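Local coordinates for acetoin utilization protein (Exiguobacterium sibiricum, PDB 2Q04), which is probably a GNAT-family acetyltransferase that moves an acetyl group from acetyl-coenzyme A to an unidentified acceptor, perhaps in acetoin utilization, at residues A[46-49]-A[50-53]; A[80-83]-A[84-87]; A[145-149]-A[150-154]; A[156-159]-A[160-163]; A[197-200]-A[201-205]. All coordinates share one frame; numbering follows the deposited sequence.

Contact 1 of 5, residues A[46-49]-A[50-53]; sequences AEQH and EALV
Val53 N gives its hydrogen to His49 O at 3.0 Å in a bond that is nearly straight (168°). Leu52 N binds Gln48 O, also at 3.0 Å, and Ala51 N binds Glu47 O at 3.1 Å. The first bond of the set, Glu50 N to Ala46 O, is weak. These i to i+4 bonds are those of an alpha helix, here helix 45-56, which lies in the GNAT family region of the chain. With CG anti to the backbone N (chi1 -175°), the His49 imidazole stands where Val53 CG2 lies over one face, near the rim, 4.3 Å from His49 CE1. The polar end of the ring is held from outside the helix, where NE2 bonds to Leu30 O. Leu52 CG sits 3.2 Å from Gln48 O. The Leu52 side chain packs on Leu35, Tyr75 and Thr77 of the strands beneath. Gln48 lies on the same buried side, with a weak bond from NE2 to Tyr75 OH. Glu47 and Glu50 lie on the exposed part of the helix.

Contact 2 of 5, residues A[80-83]-A[84-87]; sequences YPDP and YETW
Asp82 to Glu85 form a type I beta turn, closed by Glu85 N donating to Asp82 O at 3.0 Å. The Asp82 side chain makes a second bond across the same turn. Its OD1 accepts from Tyr84 N at 2.6 Å with an N-H...O angle of 145°, an Asx turn. The amide meets OD1 on the anti side of the carboxylate, 31° out of its plane. With CG anti to the backbone N (chi1 -174°), the carboxylate of Asp82 is carried over the turn to this amide. The Glu85 side chain crosses that of Asp82 at about a right angle. Its CG packs 3.8 Å from Asp82 CB, while the two carboxylates stay apart, with Asp82 OD1 and Glu85 OE1 5.4 Å from each other. Pro83 CB lies over the rim of one face of the Tyr84 ring, 4.3 Å from CD2. Farther along, Pro81 CB meets Trp87 CB at 3.8 Å, which brings Trp87 back beside the start of the loop. Ser88 OG bonds to both Asp82 O and Glu85 O. The loop joins strand 71-79 to strand 95-103: Pro81 packs on Ile95, and the Trp87 indole reaches Leu132 and Thr134 of strand 130-135.

Contact 3 of 5, residues A[145-149]-A[150-154]; sequences SGLSV and WDYRK. With EDO (1,2-ethanediol), chain J.
Leu147 and Tyr152 cross at about a right angle, with Leu147 CD1 4.0 Å from Tyr152 CD2. The other Leu147 branch, CD2, reaches Asp151 CB at 4.1 Å. Leu147 thus lies across the start of the helix and touches two residues of its first turn. Ser148 faces Asp151. The Ser148 OG sits between its own backbone N and carbonyl carbon (chi1 79°), and this turns it toward the Asp151 amide. Asp151 N donates to Ser148 OG in a weak but straight bond of 3.3 Å. The carboxylate turns back toward the same hydroxyl, with Asp151 OD2 3.2 Å from Ser148 OG. Behind the cap, Tyr152 N binds Ser148 O at 3.1 Å and Arg153 N binds Val149 O at 2.9 Å. The Tyr152 ring stacks with Trp140 and also touches Leu142. An ethanediol, probably from the crystallisation liquor, lies at the ring edge by Tyr152 OH; their weak bond is doubtful, the atoms being too close. An alanine at Tyr152 would remove the ring, and the likely result is that Leu147 CD1 loses its contact with the ring and Trp140 its stacking partner. Arg153 NH1 bonds to Ala180 O. The positive phi of Gly146 ends helix 142-145. Two residues later Ser148 is the N-cap of helix 149-162, so the arrangement is a tight helix-to-helix connection with a serine cap.

Contact 4 of 5, residues A[156-159]-A[160-163]; sequences MEKM and MNHG
Met160 N donates to Met156 O at 3.1 Å, and Asn161 N to Glu157 O at 2.8 Å. Next, His162 N has two acceptors. It bonds to Lys158 O at 3.2 Å and weakly to Met159 O. Gly163 N then takes Met160 O at 2.9 Å, a step of three residues instead of four, consistent with a tighter, 3-10-like last turn. The Asn161 amide group lies against Glu157 O without bonding to it. Asn161 ND2 bonds to Leu165 O, just beyond the helix, and Glu157 OE1 is satisfied by the salt bridge to Arg153 one turn earlier. The apolar side is carried by three selenomethionines. Met156 is bent at chi2 and chi3, and its SE approaches Met160 CG to 3.8 Å as the two chains cross at a slant. Met159 and Met160 run side by side in the same direction, and their CE methyls meet at 4.1 Å. This is the C-terminal end of helix 149-162, laid against the central sheet. Met160 packs on Leu98 and Ile101 of strand 95-103 and on Glu135 of strand 130-135, Met159 also meets Ile101, and Met156, Glu157 and Asn161 rest on strand 182-187 through Cys182 and Met184.

Contact 5 of 5, residues A[197-200]-A[201-205]; sequences AHFD and ALRLR
Arg203 grips Asp200 side-on. Both NE, at 3.1 Å, and NH2, at 3.3 Å, donate to the single oxygen Asp200 OD1. That oxygen lies in the guanidinium plane, while the carboxylate is turned 79° against it. The NE bond arrives on the anti side of the carboxylate, and both nitrogens come from the same face. Arg203 CG lies between the backbone N and the carbonyl carbon (chi1 74°), and from there the chain runs straight out to NE alongside Asp200. Its CD passes over one face of the Phe199 ring, 4.1 Å from the centroid, a CH-pi contact. One residue earlier, Leu202 CD1 makes a similar CH-pi contact over the His198 ring. Leu204 N bonds to Asp200 O at 3.0 Å. Outer partners position these groups: Arg203 NH1 bonds to Pro169 O, Phe199 meets Phe168 edge-to-face, and His198 NE2 bonds to Glu89 O. A leucine in place of Arg203 would probably leave Asp200 OD1 without its two donors and Pro169 O without the bond from NH1. Two donors on one oxygen probably favour a charged Asp200, and the salt bridge holds the guanidinium within the last turn of helix 193-203, while NH1 reaches the neighbouring loop.

Overall arrangement
Following the chain, contact 1 lies in helix 45-56, contact 2 in the loop between strands 71-79 and 95-103, and contact 3 at the start of helix 149-162. Contact 4 lies at the other end of that helix, and contact 5 near the end of helix 193-203. All five are local and follow in series, so none nests or crosses. Contact 2 closes a turn, and contact 3 the bend between two helices. Contacts 3 and 4 adjoin in sequence, their centres 14 Å apart. Contacts 2 and 5 touch: Leu202 packs on the backbone of Thr86 and Trp87. Contacts 1 and 4 lie on opposite sides of the chain's centre, and both helices pack on the central sheet.

Contact 1 of 5, residues A[46-49]-A[50-53]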
loop_
_atom_site.group_PDB
_atom_site.type_symbol
_atom_site.label_atom_id
_atom_site.label_comp_id
_atom_site.label_asym_id
_atom_site.label_seq_id
_atom_site.Cartn_x
_atom_site.Cartn_y
_atom_site.Cartn_z
ATOM N N ALA A 46 5.626 -8.580 16.167
ATOM C CA ALA A 46 7.018 -8.231 16.477
ATOM C C ALA A 46 7.852 -8.163 15.191
ATOM O O ALA A 46 8.601 -7.205 14.974
ATOM C CB ALA A 46 7.611 -9.241 17.438
ATOM N N GLU A 47 7.676 -9.158 14.326
ATOM C CA GLU A 47 8.420 -9.232 13.070
ATOM C C GLU A 47 7.940 -8.172 12.076
ATOM O O GLU A 47 8.739 -7.596 11.346
ATOM C CB GLU A 47 8.286 -10.637 12.436
ATOM C CG GLU A 47 9.051 -11.759 13.178
ATOM C CD GLU A 47 8.426 -12.124 14.532
ATOM O OE1 GLU A 47 7.267 -11.727 14.784
ATOM O OE2 GLU A 47 9.102 -12.810 15.340
ATOM N N GLN A 48 6.625 -7.935 12.046
ATOM C CA GLN A 48 6.032 -6.959 11.114
ATOM C C GLN A 48 6.391 -5.522 11.512
ATOM O O GLN A 48 6.507 -4.651 10.655
ATOM C CB GLN A 48 4.496 -7.122 11.060
ATOM C CG GLN A 48 3.796 -6.301 9.919
ATOM C CD GLN A 48 4.165 -6.794 8.502
ATOM O OE1 GLN A 48 4.793 -7.840 8.339
ATOM N NE2 GLN A 48 3.765 -6.033 7.487
ATOM N N HIS A 49 6.541 -5.281 12.819
ATOM C CA HIS A 49 6.945 -3.959 13.332
ATOM C C HIS A 49 8.360 -3.639 12.852
ATOM O O HIS A 49 8.621 -2.557 12.319
ATOM C CB HIS A 49 6.887 -3.950 14.878
ATOM C CG HIS A 49 7.173 -2.611 15.493
ATOM N ND1 HIS A 49 8.178 -2.415 16.418
ATOM C CD2 HIS A 49 6.570 -1.407 15.332
ATOM C CE1 HIS A 49 8.182 -1.149 16.799
ATOM N NE2 HIS A 49 7.219 -0.515 16.152
ATOM N N GLU A 50 9.257 -4.605 13.019
ATOM C CA GLU A 50 10.631 -4.492 12.541
ATOM C C GLU A 50 10.673 -4.248 11.018
ATOM O O GLU A 50 11.565 -3.574 10.518
ATOM C CB GLU A 50 11.401 -5.767 12.900
ATOM C CG GLU A 50 12.780 -5.881 12.301
ATOM C CD GLU A 50 13.508 -7.144 12.772
ATOM O OE1 GLU A 50 13.947 -7.173 13.948
ATOM O OE2 GLU A 50 13.629 -8.107 11.966
ATOM N N ALA A 51 9.695 -4.796 10.301
ATOM C CA ALA A 51 9.595 -4.600 8.855
ATOM C C ALA A 51 9.174 -3.167 8.501
ATOM O O ALA A 51 9.621 -2.615 7.505
ATOM C CB ALA A 51 8.610 -5.600 8.252
ATOM N N LEU A 52 8.275 -2.593 9.295
ATOM C CA LEU A 52 7.807 -1.216 9.056
ATOM C C LEU A 52 8.922 -0.228 9.341
ATOM O O LEU A 52 9.124 0.730 8.588
ATOM C CB LEU A 52 6.591 -0.893 9.941
ATOM C CG LEU A 52 5.341 -1.770 9.742
ATOM C CD1 LEU A 52 4.253 -1.378 10.748
ATOM C CD2 LEU A 52 4.812 -1.683 8.304
ATOM N N VAL A 53 9.642 -0.462 10.434
ATOM C CA VAL A 53 10.761 0.380 10.808
ATOM C C VAL A 53 11.815 0.383 9.700
ATOM O O VAL A 53 12.317 1.440 9.314
ATOM C CB VAL A 53 11.410 -0.106 12.134
ATOM C CG1 VAL A 53 12.721 0.608 12.381
ATOM C CG2 VAL A 53 10.451 0.107 13.316
#

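Contact 2 of 5, residues A[80-83]-A[84-87]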
loop_
_atom_site.group_PDB
_atom_site.type_symbol
_atom_site.label_atom_id
_atom_site.label_comp_id
_atom_site.label_asym_id
_atom_site.label_seq_id
_atom_site.Cartn_x
_atom_site.Cartn_y
_atom_site.Cartn_z
ATOM N N TYR A 80 10.164 0.954 -3.060
ATOM C CA TYR A 80 10.423 0.463 -4.408
ATOM C C TYR A 80 10.061 -1.002 -4.503
ATOM O O TYR A 80 10.190 -1.735 -3.527
ATOM C CB TYR A 80 11.886 0.672 -4.806
ATOM C CG TYR A 80 12.210 2.088 -5.220
ATOM C CD1 TYR A 80 11.377 2.786 -6.092
ATOM C CD2 TYR A 80 13.384 2.698 -4.807
ATOM C CE1 TYR A 80 11.667 4.061 -6.481
ATOM C CE2 TYR A 80 13.694 3.986 -5.200
ATOM C CZ TYR A 80 12.834 4.663 -6.043
ATOM O OH TYR A 80 13.133 5.947 -6.447
ATOM N N PRO A 81 9.580 -1.436 -5.688
ATOM C CA PRO A 81 9.178 -2.825 -5.892
ATOM C C PRO A 81 10.270 -3.828 -5.538
ATOM O O PRO A 81 11.448 -3.518 -5.638
ATOM C CB PRO A 81 8.858 -2.880 -7.390
ATOM C CG PRO A 81 8.535 -1.498 -7.764
ATOM C CD PRO A 81 9.367 -0.622 -6.903
ATOM N N ASP A 82 9.858 -5.030 -5.146
ATOM C CA ASP A 82 10.795 -6.089 -4.725
ATOM C C ASP A 82 11.725 -6.506 -5.878
ATOM O O ASP A 82 11.258 -6.809 -6.969
ATOM C CB ASP A 82 10.005 -7.318 -4.215
ATOM C CG ASP A 82 10.911 -8.401 -3.628
ATOM O OD1 ASP A 82 11.461 -9.212 -4.403
ATOM O OD2 ASP A 82 11.023 -8.472 -2.384
ATOM N N PRO A 83 13.051 -6.547 -5.615
ATOM C CA PRO A 83 14.048 -6.962 -6.622
ATOM C C PRO A 83 13.781 -8.346 -7.233
ATOM O O PRO A 83 14.278 -8.642 -8.317
ATOM C CB PRO A 83 15.357 -6.993 -5.826
ATOM C CG PRO A 83 15.139 -6.083 -4.697
ATOM C CD PRO A 83 13.687 -6.168 -4.345
ATOM N N TYR A 84 13.028 -9.191 -6.514
ATOM C CA TYR A 84 12.765 -10.565 -6.953
ATOM C C TYR A 84 11.297 -10.781 -7.402
ATOM O O TYR A 84 10.831 -11.919 -7.524
ATOM C CB TYR A 84 13.160 -11.553 -5.847
ATOM C CG TYR A 84 14.642 -11.530 -5.550
ATOM C CD1 TYR A 84 15.560 -11.989 -6.488
ATOM C CD2 TYR A 84 15.129 -10.996 -4.356
ATOM C CE1 TYR A 84 16.937 -11.953 -6.239
ATOM C CE2 TYR A 84 16.501 -10.946 -4.094
ATOM C CZ TYR A 84 17.402 -11.429 -5.048
ATOM O OH TYR A 84 18.773 -11.392 -4.804
ATOM N N GLU A 85 10.605 -9.683 -7.673
ATOM C CA GLU A 85 9.296 -9.729 -8.317
ATOM C C GLU A 85 9.409 -8.963 -9.627
ATOM O O GLU A 85 10.356 -8.208 -9.818
ATOM C CB GLU A 85 8.219 -9.107 -7.413
ATOM C CG GLU A 85 7.924 -9.928 -6.131
ATOM C CD GLU A 85 6.633 -9.481 -5.411
ATOM O OE1 GLU A 85 6.218 -8.305 -5.580
ATOM O OE2 GLU A 85 6.041 -10.312 -4.679
ATOM N N THR A 86 8.455 -9.158 -10.531
ATOM C CA THR A 86 8.565 -8.572 -11.885
ATOM C C THR A 86 8.452 -7.036 -11.909
ATOM O O THR A 86 9.006 -6.385 -12.790
ATOM C CB THR A 86 7.521 -9.182 -12.876
ATOM O OG1 THR A 86 7.773 -8.684 -14.206
ATOM C CG2 THR A 86 6.105 -8.839 -12.469
ATOM N N TRP A 87 7.838 -6.468 -10.885
ATOM C CA TRP A 87 7.535 -5.035 -10.875
ATOM C C TRP A 87 8.788 -4.127 -10.708
ATOM O O TRP A 87 8.703 -2.922 -10.903
ATOM C CB TRP A 87 6.494 -4.734 -9.782
ATOM C CG TRP A 87 5.389 -5.706 -9.804
ATOM C CD1 TRP A 87 5.173 -6.718 -8.912
ATOM C CD2 TRP A 87 4.450 -5.898 -10.860
ATOM N NE1 TRP A 87 4.115 -7.488 -9.318
ATOM C CE2 TRP A 87 3.654 -7.011 -10.516
ATOM C CE3 TRP A 87 4.188 -5.225 -12.057
ATOM C CZ2 TRP A 87 2.612 -7.467 -11.329
ATOM C CZ3 TRP A 87 3.150 -5.675 -12.858
ATOM C CH2 TRP A 87 2.379 -6.790 -12.492
#

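Contact 3 of 5, residues A[145-149]-A[150-154]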
loop_
_atom_site.group_PDB
_atom_site.type_symbol
_atom_site.label_atom_id
_atom_site.label_comp_id
_atom_site.label_asym_id
_atom_site.label_seq_id
_atom_site.Cartn_x
_atom_site.Cartn_y
_atom_site.Cartn_z
ATOM N N SER A 145 -13.137 -11.021 8.785
ATOM C CA SER A 145 -14.017 -10.007 8.161
ATOM C C SER A 145 -15.447 -10.548 7.915
ATOM O O SER A 145 -16.395 -9.776 7.781
ATOM C CB SER A 145 -13.416 -9.530 6.833
ATOM N N GLY A 146 -15.580 -11.868 7.832
ATOM C CA GLY A 146 -16.875 -12.498 7.536
ATOM C C GLY A 146 -17.269 -12.391 6.054
ATOM O O GLY A 146 -18.335 -12.870 5.650
ATOM N N LEU A 147 -16.381 -11.816 5.239
ATOM C CA LEU A 147 -16.675 -11.573 3.827
ATOM C C LEU A 147 -16.272 -12.739 2.953
ATOM O O LEU A 147 -15.280 -13.419 3.221
ATOM C CB LEU A 147 -15.937 -10.335 3.343
ATOM C CG LEU A 147 -16.311 -9.016 3.988
ATOM C CD1 LEU A 147 -15.283 -7.964 3.622
ATOM C CD2 LEU A 147 -17.701 -8.585 3.561
ATOM N N SER A 148 -17.028 -12.952 1.883
ATOM C CA SER A 148 -16.613 -13.859 0.851
ATOM C C SER A 148 -15.463 -13.206 0.134
ATOM O O SER A 148 -15.162 -12.047 0.362
ATOM C CB SER A 148 -17.749 -14.132 -0.139
ATOM O OG SER A 148 -17.886 -13.061 -1.063
ATOM N N VAL A 149 -14.870 -13.922 -0.781
ATOM C CA VAL A 149 -13.688 -13.411 -1.490
ATOM C C VAL A 149 -14.032 -12.248 -2.440
ATOM O O VAL A 149 -13.266 -11.285 -2.555
ATOM C CB VAL A 149 -12.950 -14.522 -2.300
ATOM C CG1 VAL A 149 -11.743 -13.940 -3.018
ATOM C CG2 VAL A 149 -12.510 -15.642 -1.392
ATOM N N TRP A 150 -15.187 -12.331 -3.094
ATOM C CA TRP A 150 -15.554 -11.353 -4.105
ATOM C C TRP A 150 -16.111 -10.074 -3.474
ATOM O O TRP A 150 -15.848 -8.976 -3.968
ATOM C CB TRP A 150 -16.529 -11.983 -5.104
ATOM C CG TRP A 150 -16.109 -13.413 -5.510
ATOM C CD1 TRP A 150 -16.594 -14.585 -5.001
ATOM C CD2 TRP A 150 -15.062 -13.782 -6.432
ATOM N NE1 TRP A 150 -15.950 -15.665 -5.583
ATOM C CE2 TRP A 150 -15.006 -15.201 -6.460
ATOM C CE3 TRP A 150 -14.186 -13.057 -7.243
ATOM C CZ2 TRP A 150 -14.103 -15.905 -7.271
ATOM C CZ3 TRP A 150 -13.283 -13.764 -8.057
ATOM C CH2 TRP A 150 -13.254 -15.171 -8.060
ATOM N N ASP A 151 -16.813 -10.211 -2.337
ATOM C CA ASP A 151 -17.251 -9.039 -1.559
ATOM C C ASP A 151 -16.033 -8.307 -1.028
ATOM O O ASP A 151 -15.976 -7.076 -1.057
ATOM C CB ASP A 151 -18.154 -9.472 -0.404
ATOM C CG ASP A 151 -19.394 -10.192 -0.877
ATOM O OD1 ASP A 151 -19.704 -10.110 -2.087
ATOM O OD2 ASP A 151 -20.044 -10.861 -0.051
ATOM N N TYR A 152 -15.046 -9.073 -0.561
ATOM C CA TYR A 152 -13.801 -8.500 -0.072
ATOM C C TYR A 152 -13.106 -7.738 -1.176
ATOM O O TYR A 152 -12.653 -6.623 -0.979
ATOM C CB TYR A 152 -12.860 -9.597 0.448
ATOM C CG TYR A 152 -11.636 -9.041 1.124
ATOM C CD1 TYR A 152 -10.577 -8.521 0.374
ATOM C CD2 TYR A 152 -11.568 -8.944 2.513
ATOM C CE1 TYR A 152 -9.470 -7.949 0.987
ATOM C CE2 TYR A 152 -10.460 -8.375 3.140
ATOM C CZ TYR A 152 -9.412 -7.882 2.366
ATOM O OH TYR A 152 -8.316 -7.313 2.973
ATOM N N ARG A 153 -12.997 -8.374 -2.336
ATOM C CA ARG A 153 -12.348 -7.770 -3.495
ATOM C C ARG A 153 -13.020 -6.463 -3.910
ATOM O O ARG A 153 -12.347 -5.462 -4.147
ATOM C CB ARG A 153 -12.331 -8.768 -4.671
ATOM C CG ARG A 153 -12.101 -8.134 -6.075
ATOM C CD ARG A 153 -10.748 -7.460 -6.196
ATOM N NE ARG A 153 -10.648 -6.673 -7.425
ATOM C CZ ARG A 153 -10.293 -7.165 -8.620
ATOM N NH1 ARG A 153 -9.976 -8.435 -8.762
ATOM N NH2 ARG A 153 -10.245 -6.369 -9.673
ATOM N N LYS A 154 -14.345 -6.472 -3.972
ATOM C CA LYS A 154 -15.106 -5.292 -4.369
ATOM C C LYS A 154 -14.895 -4.133 -3.390
ATOM O O LYS A 154 -14.666 -2.996 -3.807
ATOM C CB LYS A 154 -16.587 -5.651 -4.492
ATOM C CG LYS A 154 -16.888 -6.617 -5.680
ATOM C CD LYS A 154 -18.202 -7.398 -5.481
ATOM C CE LYS A 154 -18.328 -8.534 -6.494
ATOM N NZ LYS A 154 -19.494 -9.424 -6.222
HETATM C C1 EDO J . -5.679 -6.940 3.223
HETATM O O1 EDO J . -6.068 -6.319 1.976
HETATM C C2 EDO J . -4.178 -6.845 3.414
HETATM O O2 EDO J . -3.753 -7.820 4.363
#

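Contact 4 of 5, residues A[156-159]-A[160-163]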
loop_
_atom_site.group_PDB
_atom_site.type_symbol
_atom_site.label_atom_id
_atom_site.label_comp_id
_atom_site.label_asym_id
_atom_site.label_seq_id
_atom_site.Cartn_x
_atom_site.Cartn_y
_atom_site.Cartn_z
HETATM N N MSE A 156 -12.300 -3.840 -1.150
HETATM C CA MSE A 156 -10.905 -3.474 -1.149
HETATM C C MSE A 156 -10.560 -2.622 -2.367
HETATM O O MSE A 156 -9.719 -1.725 -2.287
HETATM C CB MSE A 156 -10.037 -4.728 -1.112
HETATM C CG MSE A 156 -8.548 -4.454 -1.168
HETATM SE SE MSE A 156 -7.893 -4.209 -2.990
HETATM C CE MSE A 156 -8.376 -5.998 -3.749
ATOM N N GLU A 157 -11.203 -2.899 -3.499
ATOM C CA GLU A 157 -10.891 -2.161 -4.733
ATOM C C GLU A 157 -11.408 -0.742 -4.658
ATOM O O GLU A 157 -10.707 0.189 -5.025
ATOM C CB GLU A 157 -11.444 -2.877 -5.978
ATOM C CG GLU A 157 -10.834 -2.367 -7.309
ATOM C CD GLU A 157 -11.488 -3.001 -8.562
ATOM O OE1 GLU A 157 -12.026 -4.123 -8.457
ATOM O OE2 GLU A 157 -11.451 -2.368 -9.645
ATOM N N LYS A 158 -12.615 -0.573 -4.124
ATOM C CA LYS A 158 -13.194 0.745 -3.957
ATOM C C LYS A 158 -12.410 1.579 -2.918
ATOM O O LYS A 158 -12.303 2.802 -3.054
ATOM C CB LYS A 158 -14.679 0.617 -3.610
ATOM C CG LYS A 158 -15.510 0.036 -4.802
ATOM C CD LYS A 158 -16.948 -0.344 -4.416
ATOM C CE LYS A 158 -17.913 0.835 -4.541
ATOM N NZ LYS A 158 -19.346 0.375 -4.588
HETATM N N MSE A 159 -11.801 0.902 -1.939
HETATM C CA MSE A 159 -10.926 1.565 -1.000
HETATM C C MSE A 159 -9.737 2.117 -1.723
HETATM O O MSE A 159 -9.381 3.275 -1.551
HETATM C CB MSE A 159 -10.453 0.603 0.069
HETATM C CG MSE A 159 -9.548 1.254 1.073
HETATM SE SE MSE A 159 -8.752 0.044 2.262
HETATM C CE MSE A 159 -7.577 -0.794 1.084
HETATM N N MSE A 160 -9.090 1.258 -2.519
HETATM C CA MSE A 160 -7.905 1.645 -3.297
HETATM C C MSE A 160 -8.242 2.774 -4.297
HETATM O O MSE A 160 -7.436 3.665 -4.530
HETATM C CB MSE A 160 -7.353 0.439 -4.041
HETATM C CG MSE A 160 -6.702 -0.619 -3.133
HETATM SE SE MSE A 160 -5.099 0.069 -2.195
HETATM C CE MSE A 160 -4.398 -1.690 -1.415
ATOM N N ASN A 161 -9.443 2.728 -4.858
ATOM C CA ASN A 161 -9.899 3.766 -5.779
ATOM C C ASN A 161 -9.891 5.134 -5.122
ATOM O O ASN A 161 -9.527 6.109 -5.741
ATOM C CB ASN A 161 -11.300 3.444 -6.315
ATOM C CG ASN A 161 -11.311 2.225 -7.287
ATOM O OD1 ASN A 161 -12.354 1.639 -7.546
ATOM N ND2 ASN A 161 -10.152 1.885 -7.830
ATOM N N HIS A 162 -10.252 5.185 -3.838
ATOM C CA HIS A 162 -10.249 6.446 -3.091
ATOM C C HIS A 162 -8.832 7.033 -3.001
ATOM O O HIS A 162 -8.667 8.234 -2.930
ATOM C CB HIS A 162 -10.837 6.256 -1.675
ATOM C CG HIS A 162 -12.339 6.234 -1.638
ATOM N ND1 HIS A 162 -13.060 5.105 -1.308
ATOM C CD2 HIS A 162 -13.252 7.207 -1.875
ATOM C CE1 HIS A 162 -14.352 5.382 -1.349
ATOM N NE2 HIS A 162 -14.496 6.650 -1.695
ATOM N N GLY A 163 -7.820 6.168 -3.019
ATOM C CA GLY A 163 -6.420 6.615 -2.993
ATOM C C GLY A 163 -5.880 6.946 -4.385
ATOM O O GLY A 163 -4.726 7.332 -4.532
#

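Contact 5 of 5, residues A[197-200]-A[201-205]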
loop_
_atom_site.group_PDB
_atom_site.type_symbol
_atom_site.label_atom_id
_atom_site.label_comp_id
_atom_site.label_asym_id
_atom_site.label_seq_id
_atom_site.Cartn_x
_atom_site.Cartn_y
_atom_site.Cartn_z
ATOM N N ALA A 197 4.623 3.690 -20.042
ATOM C CA ALA A 197 4.911 2.680 -21.054
ATOM C C ALA A 197 5.688 1.530 -20.446
ATOM O O ALA A 197 5.481 0.379 -20.806
ATOM C CB ALA A 197 5.690 3.291 -22.206
ATOM N N HIS A 198 6.607 1.852 -19.536
ATOM C CA HIS A 198 7.387 0.844 -18.853
ATOM C C HIS A 198 6.485 -0.012 -17.994
ATOM O O HIS A 198 6.615 -1.225 -17.967
ATOM C CB HIS A 198 8.452 1.496 -17.996
ATOM C CG HIS A 198 9.353 0.520 -17.310
ATOM N ND1 HIS A 198 9.994 -0.493 -17.979
ATOM C CD2 HIS A 198 9.789 0.459 -16.031
ATOM C CE1 HIS A 198 10.752 -1.168 -17.131
ATOM N NE2 HIS A 198 10.648 -0.607 -15.945
ATOM N N PHE A 199 5.563 0.633 -17.292
ATOM C CA PHE A 199 4.601 -0.074 -16.465
ATOM C C PHE A 199 3.766 -1.026 -17.305
ATOM O O PHE A 199 3.521 -2.154 -16.900
ATOM C CB PHE A 199 3.689 0.917 -15.727
ATOM C CG PHE A 199 2.503 0.267 -15.043
ATOM C CD1 PHE A 199 2.689 -0.648 -14.010
ATOM C CD2 PHE A 199 1.205 0.604 -15.403
ATOM C CE1 PHE A 199 1.596 -1.237 -13.369
ATOM C CE2 PHE A 199 0.109 0.016 -14.756
ATOM C CZ PHE A 199 0.316 -0.902 -13.742
ATOM N N ASP A 200 3.318 -0.564 -18.470
ATOM C CA ASP A 200 2.537 -1.419 -19.390
ATOM C C ASP A 200 3.352 -2.631 -19.822
ATOM O O ASP A 200 2.815 -3.709 -20.000
ATOM C CB ASP A 200 2.111 -0.640 -20.656
ATOM C CG ASP A 200 1.016 0.377 -20.387
ATOM O OD1 ASP A 200 0.263 0.220 -19.394
ATOM O OD2 ASP A 200 0.891 1.330 -21.196
ATOM N N ALA A 201 4.651 -2.420 -20.029
ATOM C CA ALA A 201 5.557 -3.489 -20.433
ATOM C C ALA A 201 5.770 -4.508 -19.297
ATOM O O ALA A 201 6.020 -5.685 -19.552
ATOM C CB ALA A 201 6.889 -2.907 -20.877
ATOM N N LEU A 202 5.691 -4.039 -18.050
ATOM C CA LEU A 202 5.850 -4.920 -16.882
ATOM C C LEU A 202 4.611 -5.779 -16.646
ATOM O O LEU A 202 4.720 -6.964 -16.363
ATOM C CB LEU A 202 6.143 -4.101 -15.623
ATOM C CG LEU A 202 7.496 -3.407 -15.570
ATOM C CD1 LEU A 202 7.591 -2.554 -14.322
ATOM C CD2 LEU A 202 8.633 -4.420 -15.620
ATOM N N ARG A 203 3.437 -5.168 -16.739
ATOM C CA ARG A 203 2.183 -5.888 -16.466
ATOM C C ARG A 203 1.770 -6.794 -17.633
ATOM O O ARG A 203 1.129 -7.799 -17.429
ATOM C CB ARG A 203 1.053 -4.914 -16.118
ATOM C CG ARG A 203 0.509 -4.157 -17.285
ATOM C CD ARG A 203 -0.443 -3.090 -16.839
ATOM N NE ARG A 203 -0.911 -2.279 -17.962
ATOM C CZ ARG A 203 -1.919 -2.612 -18.764
ATOM N NH1 ARG A 203 -2.599 -3.730 -18.562
ATOM N NH2 ARG A 203 -2.264 -1.809 -19.758
ATOM N N LEU A 204 2.129 -6.402 -18.856
ATOM C CA LEU A 204 1.900 -7.245 -20.046
ATOM C C LEU A 204 3.247 -7.731 -20.532
ATOM O O LEU A 204 3.738 -7.327 -21.595
ATOM C CB LEU A 204 1.176 -6.462 -21.133
ATOM C CG LEU A 204 -0.254 -6.047 -20.776
ATOM C CD1 LEU A 204 -0.786 -5.039 -21.771
ATOM C CD2 LEU A 204 -1.181 -7.278 -20.692
ATOM N N ARG A 205 3.819 -8.640 -19.745
ATOM C CA ARG A 205 5.220 -9.021 -19.836
ATOM C C ARG A 205 5.532 -9.951 -21.018
ATOM O O ARG A 205 6.642 -9.939 -21.549
ATOM C CB ARG A 205 5.633 -9.694 -18.510
ATOM C CG ARG A 205 7.109 -9.965 -18.352
ATOM C CD ARG A 205 7.936 -8.679 -18.282
ATOM N NE ARG A 205 9.359 -8.981 -18.166
ATOM C CZ ARG A 205 10.121 -9.425 -19.178
ATOM N NH1 ARG A 205 9.592 -9.619 -20.391
ATOM N NH2 ARG A 205 11.413 -9.698 -18.973
#